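Local coordinates for protein CT263 (Chlamydia trachomatis, PDB 4QAS) that is probably a nucleosidase of the MTAN type that acts in the futalosine pathway of menaquinone synthesis, at residues K8-F13 and P64-Y69; Q60-P65 and A148-L153; W72-F77 and M160-S165; A81-P86 and D131-H136; T94-L99 and A120-V125. The protein carries 1 engineered substitution. All coordinates share one frame; numbering follows the deposited sequence. Where two conformers were deposited one is given.

Contact 1. Residues K8-F13 and P64-Y69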
# COMPACT_ATOMS: atom_id res chain seq x y z
N LYS A 8 -16.91 -0.77 7.84
CA LYS A 8 -16.03 -1.25 8.91
C LYS A 8 -15.40 -2.56 8.47
O LYS A 8 -16.10 -3.57 8.31
CB LYS A 8 -16.83 -1.42 10.20
CG LYS A 8 -17.51 -0.14 10.71
CD LYS A 8 -18.25 -0.43 12.01
CE LYS A 8 -19.11 0.74 12.47
NZ LYS A 8 -19.70 0.45 13.81
N LEU A 9 -14.09 -2.55 8.32
CA LEU A 9 -13.33 -3.65 7.76
C LEU A 9 -12.37 -4.15 8.82
O LEU A 9 -11.58 -3.36 9.35
CB LEU A 9 -12.59 -3.16 6.53
CG LEU A 9 -11.70 -4.17 5.81
CD1 LEU A 9 -12.38 -5.50 5.53
CD2 LEU A 9 -11.19 -3.56 4.50
N LEU A 10 -12.46 -5.44 9.14
CA LEU A 10 -11.56 -6.09 10.09
C LEU A 10 -10.57 -6.94 9.29
O LEU A 10 -10.98 -7.83 8.53
CB LEU A 10 -12.33 -6.99 11.04
CG LEU A 10 -11.49 -7.78 12.05
CD1 LEU A 10 -10.69 -6.83 12.96
CD2 LEU A 10 -12.36 -8.69 12.86
N LEU A 11 -9.29 -6.68 9.48
CA LEU A 11 -8.23 -7.53 8.95
C LEU A 11 -7.69 -8.41 10.06
O LEU A 11 -7.39 -7.93 11.16
CB LEU A 11 -7.07 -6.68 8.44
CG LEU A 11 -7.44 -5.61 7.43
CD1 LEU A 11 -6.18 -4.85 6.96
CD2 LEU A 11 -8.19 -6.11 6.22
N ILE A 12 -7.59 -9.71 9.78
CA ILE A 12 -7.15 -10.70 10.75
C ILE A 12 -5.92 -11.38 10.18
O ILE A 12 -5.97 -11.98 9.09
CB ILE A 12 -8.24 -11.74 11.06
CG1 ILE A 12 -9.50 -11.04 11.57
CG2 ILE A 12 -7.73 -12.70 12.11
CD1 ILE A 12 -10.70 -11.93 11.60
N PHE A 13 -4.83 -11.31 10.93
CA PHE A 13 -3.59 -12.00 10.61
C PHE A 13 -3.30 -13.01 11.71
O PHE A 13 -3.66 -12.82 12.86
CB PHE A 13 -2.43 -11.00 10.57
CG PHE A 13 -2.55 -9.99 9.47
CD1 PHE A 13 -2.06 -10.26 8.20
CD2 PHE A 13 -3.14 -8.75 9.71
CE1 PHE A 13 -2.15 -9.32 7.20
CE2 PHE A 13 -3.24 -7.82 8.70
CZ PHE A 13 -2.75 -8.11 7.46
N PRO A 64 -15.45 -14.37 22.27
CA PRO A 64 -16.52 -14.20 21.27
C PRO A 64 -16.01 -13.44 20.06
O PRO A 64 -15.06 -12.65 20.17
CB PRO A 64 -17.57 -13.37 22.00
CG PRO A 64 -16.82 -12.64 23.05
CD PRO A 64 -15.68 -13.53 23.46
N PRO A 65 -16.60 -13.70 18.89
CA PRO A 65 -16.13 -13.04 17.69
C PRO A 65 -16.44 -11.56 17.73
O PRO A 65 -17.47 -11.13 18.28
CB PRO A 65 -16.91 -13.75 16.57
CG PRO A 65 -18.10 -14.25 17.20
CD PRO A 65 -17.74 -14.59 18.61
N PRO A 66 -15.58 -10.72 17.16
CA PRO A 66 -15.87 -9.29 17.06
C PRO A 66 -17.18 -9.04 16.31
O PRO A 66 -17.40 -9.58 15.23
CB PRO A 66 -14.67 -8.75 16.27
CG PRO A 66 -13.59 -9.70 16.55
CD PRO A 66 -14.23 -11.04 16.66
N SER A 67 -18.01 -8.19 16.87
CA SER A 67 -19.27 -7.82 16.27
C SER A 67 -19.14 -6.48 15.55
O SER A 67 -18.22 -5.69 15.81
CB SER A 67 -20.36 -7.73 17.34
OG SER A 67 -19.99 -6.75 18.30
N GLY A 68 -20.05 -6.25 14.61
CA GLY A 68 -20.27 -4.94 14.05
C GLY A 68 -19.55 -4.63 12.76
O GLY A 68 -19.80 -3.57 12.18
N TYR A 69 -18.63 -5.48 12.31
CA TYR A 69 -17.94 -5.19 11.06
C TYR A 69 -18.83 -5.53 9.86
O TYR A 69 -19.79 -6.29 9.97
CB TYR A 69 -16.62 -5.96 11.00
CG TYR A 69 -15.63 -5.47 12.04
CD1 TYR A 69 -14.87 -4.32 11.82
CD2 TYR A 69 -15.47 -6.14 13.25
CE1 TYR A 69 -13.97 -3.86 12.77
CE2 TYR A 69 -14.57 -5.69 14.20
CZ TYR A 69 -13.84 -4.55 13.97
OH TYR A 69 -12.94 -4.09 14.91

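Contact 2. Residues Q60-P65 and A148-L153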
# COMPACT_ATOMS: atom_id res chain seq x y z
N GLN A 60 -9.84 -18.16 22.36
CA GLN A 60 -10.29 -16.85 22.81
C GLN A 60 -9.64 -15.69 22.04
O GLN A 60 -9.95 -14.53 22.33
CB GLN A 60 -10.05 -16.72 24.31
CG GLN A 60 -10.94 -17.67 25.11
CD GLN A 60 -10.82 -17.50 26.60
OE1 GLN A 60 -10.34 -18.40 27.30
NE2 GLN A 60 -11.26 -16.35 27.11
N ALA A 61 -8.79 -15.96 21.05
CA ALA A 61 -8.31 -14.89 20.19
C ALA A 61 -9.44 -14.30 19.36
O ALA A 61 -9.35 -13.14 18.94
CB ALA A 61 -7.23 -15.43 19.26
N LEU A 62 -10.49 -15.08 19.08
CA LEU A 62 -11.63 -14.65 18.28
C LEU A 62 -12.93 -15.20 18.85
O LEU A 62 -13.88 -15.48 18.12
CB LEU A 62 -11.50 -15.12 16.82
CG LEU A 62 -10.88 -14.23 15.77
CD1 LEU A 62 -11.07 -14.91 14.42
CD2 LEU A 62 -11.45 -12.83 15.74
N SER A 63 -12.97 -15.37 20.16
CA SER A 63 -14.15 -15.89 20.82
C SER A 63 -14.33 -15.11 22.12
O SER A 63 -13.44 -15.15 22.98
CB SER A 63 -13.97 -17.37 21.12
OG SER A 63 -15.11 -17.89 21.76
N PRO A 64 -15.45 -14.37 22.27
CA PRO A 64 -16.52 -14.20 21.27
C PRO A 64 -16.01 -13.44 20.06
O PRO A 64 -15.06 -12.65 20.17
CB PRO A 64 -17.57 -13.37 22.00
CG PRO A 64 -16.82 -12.64 23.05
CD PRO A 64 -15.68 -13.53 23.46
N PRO A 65 -16.60 -13.70 18.89
CA PRO A 65 -16.13 -13.04 17.69
C PRO A 65 -16.44 -11.56 17.73
O PRO A 65 -17.47 -11.13 18.28
CB PRO A 65 -16.91 -13.75 16.57
CG PRO A 65 -18.10 -14.25 17.20
CD PRO A 65 -17.74 -14.59 18.61
N ALA A 148 -13.03 -18.33 9.43
CA ALA A 148 -14.27 -18.35 8.65
C ALA A 148 -15.44 -18.82 9.49
O ALA A 148 -16.57 -18.32 9.36
CB ALA A 148 -14.13 -19.25 7.43
N LYS A 149 -15.22 -19.84 10.33
CA LYS A 149 -16.30 -20.33 11.17
C LYS A 149 -16.72 -19.30 12.21
O LYS A 149 -17.92 -19.10 12.45
CB LYS A 149 -15.89 -21.64 11.84
CG LYS A 149 -16.95 -22.25 12.74
CD LYS A 149 -18.19 -22.64 11.95
CE LYS A 149 -19.20 -23.39 12.80
NZ LYS A 149 -19.66 -22.59 13.97
N GLN A 150 -15.75 -18.59 12.80
CA GLN A 150 -16.11 -17.52 13.74
C GLN A 150 -16.87 -16.41 13.03
O GLN A 150 -17.81 -15.85 13.60
CB GLN A 150 -14.87 -16.99 14.46
CG GLN A 150 -14.19 -18.01 15.38
CD GLN A 150 -15.15 -18.62 16.36
OE1 GLN A 150 -15.66 -19.72 16.14
NE2 GLN A 150 -15.41 -17.92 17.45
N ALA A 151 -16.50 -16.09 11.79
CA ALA A 151 -17.23 -15.07 11.04
C ALA A 151 -18.69 -15.46 10.85
O ALA A 151 -19.59 -14.61 10.91
CB ALA A 151 -16.57 -14.84 9.67
N SER A 152 -18.95 -16.76 10.64
CA SER A 152 -20.33 -17.22 10.48
C SER A 152 -21.18 -16.93 11.71
O SER A 152 -22.41 -16.79 11.60
CB SER A 152 -20.34 -18.71 10.16
OG SER A 152 -20.17 -19.48 11.34
N LEU A 153 -20.56 -16.80 12.89
CA LEU A 153 -21.32 -16.59 14.11
C LEU A 153 -21.90 -15.18 14.20
O LEU A 153 -22.91 -14.98 14.88
CB LEU A 153 -20.44 -16.84 15.34
CG LEU A 153 -19.95 -18.27 15.62
CD1 LEU A 153 -19.08 -18.29 16.87
CD2 LEU A 153 -21.11 -19.23 15.79
O HOH W 1 -17.08 -18.31 19.82

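Contact 3. Residues W72-F77 and M160-S165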
# COMPACT_ATOMS: atom_id res chain seq x y z
N TRP A 72 -14.87 -9.18 7.10
CA TRP A 72 -13.58 -9.62 7.61
C TRP A 72 -12.72 -10.09 6.44
O TRP A 72 -13.21 -10.79 5.55
CB TRP A 72 -13.73 -10.82 8.55
CG TRP A 72 -14.46 -10.64 9.84
CD1 TRP A 72 -15.20 -9.56 10.25
CD2 TRP A 72 -14.54 -11.59 10.89
NE1 TRP A 72 -15.71 -9.79 11.50
CE2 TRP A 72 -15.33 -11.04 11.92
CE3 TRP A 72 -13.99 -12.87 11.06
CZ2 TRP A 72 -15.60 -11.73 13.10
CZ3 TRP A 72 -14.26 -13.55 12.23
CH2 TRP A 72 -15.06 -12.98 13.24
N ILE A 73 -11.43 -9.77 6.47
CA ILE A 73 -10.44 -10.35 5.56
C ILE A 73 -9.37 -11.01 6.41
O ILE A 73 -8.69 -10.34 7.20
CB ILE A 73 -9.83 -9.29 4.64
CG1 ILE A 73 -10.91 -8.64 3.78
CG2 ILE A 73 -8.76 -9.95 3.76
CD1 ILE A 73 -10.40 -7.54 2.88
N ASN A 74 -9.21 -12.32 6.23
CA ASN A 74 -8.07 -13.02 6.79
C ASN A 74 -6.99 -13.05 5.73
O ASN A 74 -7.18 -13.65 4.67
CB ASN A 74 -8.48 -14.44 7.17
CG ASN A 74 -7.33 -15.32 7.54
OD1 ASN A 74 -7.33 -16.52 7.21
ND2 ASN A 74 -6.35 -14.78 8.26
N ALA A 75 -5.88 -12.41 6.00
CA ALA A 75 -4.75 -12.43 5.10
C ALA A 75 -3.62 -13.18 5.77
O ALA A 75 -3.36 -12.98 6.96
CB ALA A 75 -4.31 -11.01 4.77
N GLY A 76 -2.95 -14.08 5.04
CA GLY A 76 -1.87 -14.80 5.67
C GLY A 76 -1.04 -15.61 4.69
O GLY A 76 -1.27 -15.59 3.48
N PHE A 77 -0.03 -16.24 5.26
CA PHE A 77 0.84 -17.16 4.53
C PHE A 77 0.19 -18.53 4.44
O PHE A 77 -0.52 -18.96 5.34
CB PHE A 77 2.17 -17.34 5.27
CG PHE A 77 2.91 -16.05 5.61
CD1 PHE A 77 2.69 -14.87 4.92
CD2 PHE A 77 3.87 -16.06 6.59
CE1 PHE A 77 3.39 -13.71 5.26
CE2 PHE A 77 4.58 -14.90 6.91
CZ PHE A 77 4.35 -13.75 6.25
N MET A 160 -10.60 -14.25 2.18
CA MET A 160 -9.26 -14.68 2.51
C MET A 160 -8.31 -14.38 1.38
O MET A 160 -8.63 -14.60 0.22
CB MET A 160 -9.22 -16.18 2.70
CG MET A 160 -9.59 -16.60 4.05
SD MET A 160 -9.52 -18.35 4.21
CE MET A 160 -10.56 -18.58 5.64
N ILE A 161 -7.16 -13.88 1.75
CA ILE A 161 -6.01 -13.68 0.87
C ILE A 161 -4.91 -14.56 1.44
O ILE A 161 -4.55 -14.43 2.61
CB ILE A 161 -5.52 -12.23 0.88
CG1 ILE A 161 -6.63 -11.29 0.41
CG2 ILE A 161 -4.30 -12.08 0.01
CD1 ILE A 161 -6.36 -9.81 0.69
N LYS A 162 -4.37 -15.46 0.62
CA LYS A 162 -3.28 -16.32 1.05
C LYS A 162 -2.17 -16.24 0.03
O LYS A 162 -2.40 -16.42 -1.16
CB LYS A 162 -3.74 -17.76 1.24
CG LYS A 162 -4.82 -17.91 2.32
CD LYS A 162 -4.27 -17.85 3.74
CE LYS A 162 -5.37 -17.49 4.76
NZ LYS A 162 -4.96 -17.73 6.16
N VAL A 163 -0.95 -15.99 0.52
CA VAL A 163 0.24 -15.95 -0.33
C VAL A 163 1.02 -17.24 -0.11
O VAL A 163 1.24 -17.64 1.03
CB VAL A 163 1.09 -14.70 -0.09
CG1 VAL A 163 1.62 -14.63 1.30
CG2 VAL A 163 2.23 -14.63 -1.10
N SER A 164 1.39 -17.90 -1.20
CA SER A 164 2.15 -19.15 -1.11
C SER A 164 3.55 -18.88 -0.56
O SER A 164 4.34 -18.12 -1.15
CB SER A 164 2.20 -19.81 -2.47
OG SER A 164 2.58 -18.88 -3.44
N SER A 165 3.84 -19.46 0.61
CA SER A 165 5.00 -19.09 1.39
C SER A 165 6.13 -20.10 1.35
O SER A 165 7.25 -19.74 1.72
CB SER A 165 4.59 -18.85 2.84
OG SER A 165 3.96 -19.97 3.42
O HOH W 2 -3.66 -15.55 8.42
O HOH W 3 -2.13 -17.95 7.20

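Contact 4. Residues A81-P86 and D131-H136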
# COMPACT_ATOMS: atom_id res chain seq x y z
N ALA A 81 1.06 -27.33 -1.25
CA ALA A 81 1.18 -28.77 -1.21
C ALA A 81 1.07 -29.40 -2.60
O ALA A 81 1.04 -30.64 -2.71
CB ALA A 81 0.10 -29.35 -0.27
N ASN A 82 1.00 -28.58 -3.65
CA ASN A 82 0.99 -29.04 -5.02
C ASN A 82 2.10 -28.27 -5.71
O ASN A 82 2.14 -27.03 -5.62
CB ASN A 82 -0.36 -28.74 -5.69
CG ASN A 82 -0.46 -29.33 -7.07
OD1 ASN A 82 0.47 -29.24 -7.88
ND2 ASN A 82 -1.58 -29.97 -7.36
N PRO A 83 3.03 -28.95 -6.40
CA PRO A 83 4.13 -28.22 -7.07
C PRO A 83 3.68 -27.27 -8.16
O PRO A 83 4.48 -26.43 -8.57
CB PRO A 83 4.98 -29.36 -7.63
CG PRO A 83 4.00 -30.48 -7.87
CD PRO A 83 3.08 -30.40 -6.68
N ASN A 84 2.45 -27.37 -8.65
CA ASN A 84 2.01 -26.44 -9.68
C ASN A 84 1.59 -25.08 -9.13
O ASN A 84 1.17 -24.21 -9.91
CB ASN A 84 0.90 -27.04 -10.55
CG ASN A 84 -0.41 -27.20 -9.83
OD1 ASN A 84 -0.67 -26.55 -8.81
ND2 ASN A 84 -1.27 -28.06 -10.37
N ILE A 85 1.69 -24.87 -7.82
CA ILE A 85 1.48 -23.56 -7.21
C ILE A 85 2.84 -22.89 -7.08
O ILE A 85 3.68 -23.38 -6.30
CB ILE A 85 0.83 -23.72 -5.83
CG1 ILE A 85 -0.57 -24.32 -5.98
CG2 ILE A 85 0.76 -22.39 -5.08
CD1 ILE A 85 -1.20 -24.80 -4.68
N PRO A 86 3.12 -21.80 -7.79
CA PRO A 86 4.38 -21.11 -7.59
C PRO A 86 4.38 -20.42 -6.23
O PRO A 86 3.31 -20.12 -5.69
CB PRO A 86 4.41 -20.08 -8.72
CG PRO A 86 2.98 -19.77 -8.94
CD PRO A 86 2.23 -21.06 -8.71
N ASP A 131 4.63 -32.86 5.21
CA ASP A 131 4.38 -34.22 4.75
C ASP A 131 4.76 -34.45 3.30
O ASP A 131 4.57 -35.56 2.80
CB ASP A 131 2.88 -34.50 4.85
CG ASP A 131 2.54 -35.54 5.87
OD1 ASP A 131 3.00 -35.41 7.02
OD2 ASP A 131 1.79 -36.48 5.53
N GLY A 132 5.27 -33.44 2.62
CA GLY A 132 5.40 -33.51 1.19
C GLY A 132 4.15 -33.04 0.47
O GLY A 132 3.32 -32.28 0.98
N PHE A 133 4.04 -33.49 -0.76
CA PHE A 133 3.06 -33.00 -1.70
C PHE A 133 1.90 -33.98 -1.74
O PHE A 133 2.09 -35.19 -1.61
CB PHE A 133 3.70 -32.86 -3.08
CG PHE A 133 4.81 -31.83 -3.11
CD1 PHE A 133 6.11 -32.17 -2.81
CD2 PHE A 133 4.53 -30.52 -3.42
CE1 PHE A 133 7.11 -31.23 -2.83
CE2 PHE A 133 5.55 -29.57 -3.46
CZ PHE A 133 6.83 -29.93 -3.16
N HIS A 134 0.69 -33.45 -1.88
CA HIS A 134 -0.51 -34.27 -1.84
C HIS A 134 -1.38 -33.97 -3.05
O HIS A 134 -1.53 -32.81 -3.44
CB HIS A 134 -1.31 -34.02 -0.56
CG HIS A 134 -0.51 -34.19 0.69
ND1 HIS A 134 -0.25 -35.43 1.24
CD2 HIS A 134 0.07 -33.29 1.52
CE1 HIS A 134 0.46 -35.27 2.35
NE2 HIS A 134 0.66 -33.98 2.53
N GLU A 135 -1.96 -35.03 -3.61
CA GLU A 135 -2.73 -34.91 -4.83
C GLU A 135 -3.95 -34.00 -4.65
O GLU A 135 -4.35 -33.31 -5.59
CB GLU A 135 -3.17 -36.29 -5.31
N HIS A 136 -4.52 -33.96 -3.44
CA HIS A 136 -5.81 -33.33 -3.21
C HIS A 136 -5.73 -32.05 -2.40
O HIS A 136 -6.78 -31.50 -2.04
CB HIS A 136 -6.76 -34.32 -2.54
O HOH W 4 -3.72 -30.26 -5.81

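Contact 5. Residues T94-L99 and A120-V125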
# COMPACT_ATOMS: atom_id res chain seq x y z
N THR A 94 -11.72 -19.87 -2.25
CA THR A 94 -13.12 -20.15 -2.53
C THR A 94 -13.76 -20.95 -1.42
O THR A 94 -14.92 -20.70 -1.07
CB THR A 94 -13.23 -20.91 -3.86
OG1 THR A 94 -12.41 -22.09 -3.80
CG2 THR A 94 -12.73 -20.02 -4.99
N SER A 95 -13.06 -21.94 -0.88
CA SER A 95 -13.54 -22.68 0.27
C SER A 95 -12.35 -23.09 1.11
O SER A 95 -11.23 -23.22 0.62
CB SER A 95 -14.38 -23.90 -0.13
OG SER A 95 -13.55 -24.92 -0.62
N VAL A 96 -12.61 -23.24 2.40
CA VAL A 96 -11.61 -23.65 3.36
C VAL A 96 -12.12 -24.88 4.10
O VAL A 96 -13.29 -24.93 4.52
CB VAL A 96 -11.25 -22.50 4.32
CG1 VAL A 96 -12.48 -21.96 5.05
CG2 VAL A 96 -10.15 -22.92 5.26
N LYS A 97 -11.26 -25.87 4.23
CA LYS A 97 -11.56 -27.13 4.92
C LYS A 97 -10.68 -27.21 6.15
O LYS A 97 -9.47 -27.01 6.04
CB LYS A 97 -11.16 -28.33 4.05
CG LYS A 97 -11.96 -28.60 2.79
CD LYS A 97 -11.53 -29.93 2.16
CE LYS A 97 -10.05 -29.93 1.76
NZ LYS A 97 -9.60 -31.19 1.10
N GLU A 98 -11.25 -27.54 7.30
CA GLU A 98 -10.45 -28.00 8.43
C GLU A 98 -10.31 -29.50 8.29
O GLU A 98 -11.31 -30.20 8.05
CB GLU A 98 -11.11 -27.66 9.77
CG GLU A 98 -10.28 -28.06 11.01
CD GLU A 98 -9.09 -27.14 11.29
OE1 GLU A 98 -9.22 -25.92 11.07
OE2 GLU A 98 -8.03 -27.63 11.72
N LEU A 99 -9.11 -30.00 8.48
CA LEU A 99 -8.87 -31.43 8.41
C LEU A 99 -8.23 -31.87 9.71
O LEU A 99 -7.25 -31.26 10.17
CB LEU A 99 -7.95 -31.74 7.23
CG LEU A 99 -7.48 -33.17 7.09
CD1 LEU A 99 -8.63 -34.12 6.82
CD2 LEU A 99 -6.46 -33.27 5.95
N ALA A 120 -8.16 -20.28 -5.28
CA ALA A 120 -7.54 -21.48 -4.74
C ALA A 120 -8.38 -22.02 -3.59
O ALA A 120 -9.17 -21.29 -2.98
CB ALA A 120 -6.12 -21.23 -4.21
N GLN A 121 -8.18 -23.29 -3.29
CA GLN A 121 -8.77 -23.95 -2.13
C GLN A 121 -7.74 -24.04 -1.02
O GLN A 121 -6.53 -24.13 -1.27
CB GLN A 121 -9.23 -25.35 -2.47
CG GLN A 121 -10.46 -25.36 -3.39
CD GLN A 121 -10.94 -26.76 -3.75
OE1 GLN A 121 -10.13 -27.68 -3.92
NE2 GLN A 121 -12.25 -26.93 -3.86
N LEU A 122 -8.22 -23.93 0.22
CA LEU A 122 -7.38 -23.86 1.41
C LEU A 122 -7.78 -25.00 2.34
O LEU A 122 -8.97 -25.28 2.51
CB LEU A 122 -7.61 -22.55 2.11
CG LEU A 122 -6.78 -22.30 3.37
CD1 LEU A 122 -5.27 -22.27 3.05
CD2 LEU A 122 -7.22 -21.03 3.99
N THR A 123 -6.79 -25.66 2.93
CA THR A 123 -7.00 -26.59 4.02
C THR A 123 -6.26 -26.06 5.23
O THR A 123 -5.11 -25.64 5.11
CB THR A 123 -6.46 -27.96 3.67
OG1 THR A 123 -7.20 -28.47 2.57
CG2 THR A 123 -6.62 -28.93 4.82
N SER A 124 -6.93 -26.08 6.38
CA SER A 124 -6.36 -25.63 7.64
C SER A 124 -6.08 -26.84 8.50
O SER A 124 -6.95 -27.70 8.66
CB SER A 124 -7.33 -24.72 8.41
OG SER A 124 -7.62 -23.54 7.67
N VAL A 125 -4.87 -26.91 9.04
CA VAL A 125 -4.52 -27.99 9.95
C VAL A 125 -3.74 -27.41 11.12
O VAL A 125 -3.01 -26.42 10.97
CB VAL A 125 -3.71 -29.09 9.24
CG1 VAL A 125 -4.59 -29.85 8.26
CG2 VAL A 125 -2.52 -28.49 8.58
O HOH W 5 -13.89 -24.42 -3.28
O HOH W 6 -10.88 -26.33 0.49

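Contact 1. Residues K8-F13 and P64-Y69
L10 lies with its CB over one face of the Y69 ring, 3.7 Å from the ring centroid and 8° off the normal, a CH-pi contact centred on the face. With chi1 at 177°, CG swings anti to the backbone N, and the two methyls continue toward the outer half of the ring: L10 CD1 comes 4.0 Å from Y69 OH, while L10 CD2 passes near CE2 and meets P66 CG at 4.0 Å, crossing the proline at about a right angle. The tyrosine is bordered at its edge by the K8 backbone, with K8 C in the ring plane and K8 O 3.6 Å from Y69 CB. The extended lysine chain then runs outward, K8 CD passing 3.5 Å from G68 O. The phenol end is fixed by another element, for Y69 OH is hydrogen-bonded to D46. Apolar overlap therefore carries the contact between the segments, and the polar tip of the ring is satisfied in a neighbouring strand. Strand 7-13 runs parallel to both 43-49 and 71-80 in the sheet; L10 also touches M48 and W72, P66 packs on M48, and the loop 64-69 lies against this face just before the chain enters strand 71-80.

Contact 2. Residues Q60-P65 and A148-L153
Q150 donates from NE2 to L62 O, 3.0 Å away, in a bond that is nearly straight at the hydrogen (169°). The acceptor lies in the plane of the glutamine amide, whereas the donor stands 38° above the carbonyl plane of L62, away from its lone pairs. The other amide hydrogen of Q150 NE2 goes to a water at 2.9 Å, which links on to S63 OG, 2.8 Å from it. P65 CB rests 3.7 Å from the backbone O of Q150, and P65 CG makes the apolar contact, 4.0 Å from L153 CB, one turn further along the helix. CG of Q150 stands anti to its carbonyl carbon, which sets it 3.7 Å from L62 O; the bend at chi2 (-53°) then turns the amide so that NE2 reaches that oxygen. On the loop side, the cis peptide bond before P64 bends the chain between S63 and P65. Further out, W72 of strand 71-80 touches L62, P65, Q150 and A151 alike. The 60-65 loop thus lies along residues 150-153 of helix 144-153, with L62 also packed on F146 and I147, and P65 on V154.

Contact 3. Residues W72-F77 and M160-S165
I73 and I161 meet through CG2 and CD1 at 3.9 Å, the start of an apolar row formed with A75, F77 and V163. Further along, F77 and V163 lie side by side and point the same way, F77 CD1 being 3.8 Å from V163 CG1. Beneath this row the two strands run parallel, their axes only 8° apart. Three backbone bonds join them: I161 N to N74 O at 2.9 Å, G76 N to I161 O at 2.9 Å and V163 N to G76 O at 3.0 Å. The other face carries M160 and the polar pair N74 and K162. The K162 chain turns at chi2 (-77°) and lies over the backbone of G76, its CD 3.8 Å from G76 O, which brings NZ to N74 OD1 at 2.9 Å. That donor stands 36° above the carbonyl plane of the asparagine amide. K162 NZ also donates to a water 3.0 Å away, which lies within hydrogen-bonding distance of F77 O, and it forms a salt bridge with D141. The asparagine is held from its other end, since N74 ND2 is hydrogen-bonded to I12 O. A buried lysine is thus gripped by a carboxylate, an amide oxygen and water, which should offset much of the cost of burying its charge and fix the position of its amino group.

Contact 4. Residues A81-P86 and D131-H136
A81 and H134 are joined by one backbone bond, H134 N to A81 O at 3.0 Å with 158° at the hydrogen. The same oxygen receives a CA-H contact from F133, whose CA is 3.3 Å away, and it also borders the edge of the F133 ring. With CG of F133 anti to its carbonyl carbon (chi1 -64°), the ring extends along the 81-83 backbone and meets the proline obliquely, F133 CD2 being 3.6 Å from P83 CD. H134 leans the other way: A81 CB is 4.3 Å from its CD2, near the ring plane. Y129 meets the same imidazole with the ring planes about 70° apart. A further link runs through water, which accepts from N82 ND2 at 2.7 Å and donates to E135 O at 3.1 Å. The other end of that amide is used within its own loop, because N82 OD1 accepts from N84 N at 2.8 Å. Around the pair, A81 touches T168 and V140, and G132 O is bonded to T168 OG1, so both loops lie beside the residues that follow strand 158-167. The Asn-Pro-Asn sequence with the amide oxygen bonded two residues on is an Asx turn with proline at its second position, an Asx-Pro turn, and it coincides with a type I beta turn from N82 to I85 closed by I85 N to N82 O.

Contact 5. Residues T94-L99 and A120-V125
T94 opens the pairing with its backbone N, which donates to A120 O at 3.0 Å. Its hydroxyl shares a water with S95 OG and Q121 NE2, so the polar side chains at this end are bridged by solvent; S95 OG is also hydrogen-bonded to E108. The S95 carbonyl takes L122 N. V96 turns to the face where L122 and S124 lie: because CG2 is anti to the backbone N, it reaches across to L122 CD2 at 3.7 Å and to S124 OG at 3.5 Å, with V96 and L122 lying side by side. K97 uses both backbone atoms, N donating to L122 O at 2.9 Å and O accepting from S124 N at 2.7 Å. On the opposite face its chain bends at chi3 (-61°), which sets K97 CE 3.3 Å from T123 OG1. E98, on the V96 face, bends at chi2 (76°), which carries its carboxylate over S124, E98 OE1 lying 3.5 Å from S124 CB. The S124 hydroxyl itself is turned to D141 and to F145 N, which tie this face to the strand and helix beyond. L99 ends the run: its N donates to S124 O at 3.2 Å, and its CB packs against T123 CG2 and V125 CG1. Bonds that alternate from one residue of a strand to two flanking residues of its neighbour, with axes 23° apart, define a twisted parallel pair. Strand 106-110 runs antiparallel along the other edge of 94-99, giving a mixed sheet consistent with the nucleoside phosphorylase-like fold of MTAN enzymes.

In the fold
Contact 3 is the core of the set, about 3 Å between its centre and that of the chain, whereas contact 4 is a surface pairing of loops some 20 Å out. Contacts 3 and 5 are both parallel strand pairs of one sheet; the first buries a lysine charge, the second is partly buried, with bridging waters at one end. D141 joins them, partnering K162 in one and S124 in the other. Contacts 1 and 2 share P64 and P65: one lays that loop on a strand by apolar overlap, the other on a helix through a hydrogen bond from a glutamine side-chain amide, and W72 from contact 3 packs against both. S164 to P86 links contact 3 to contact 4.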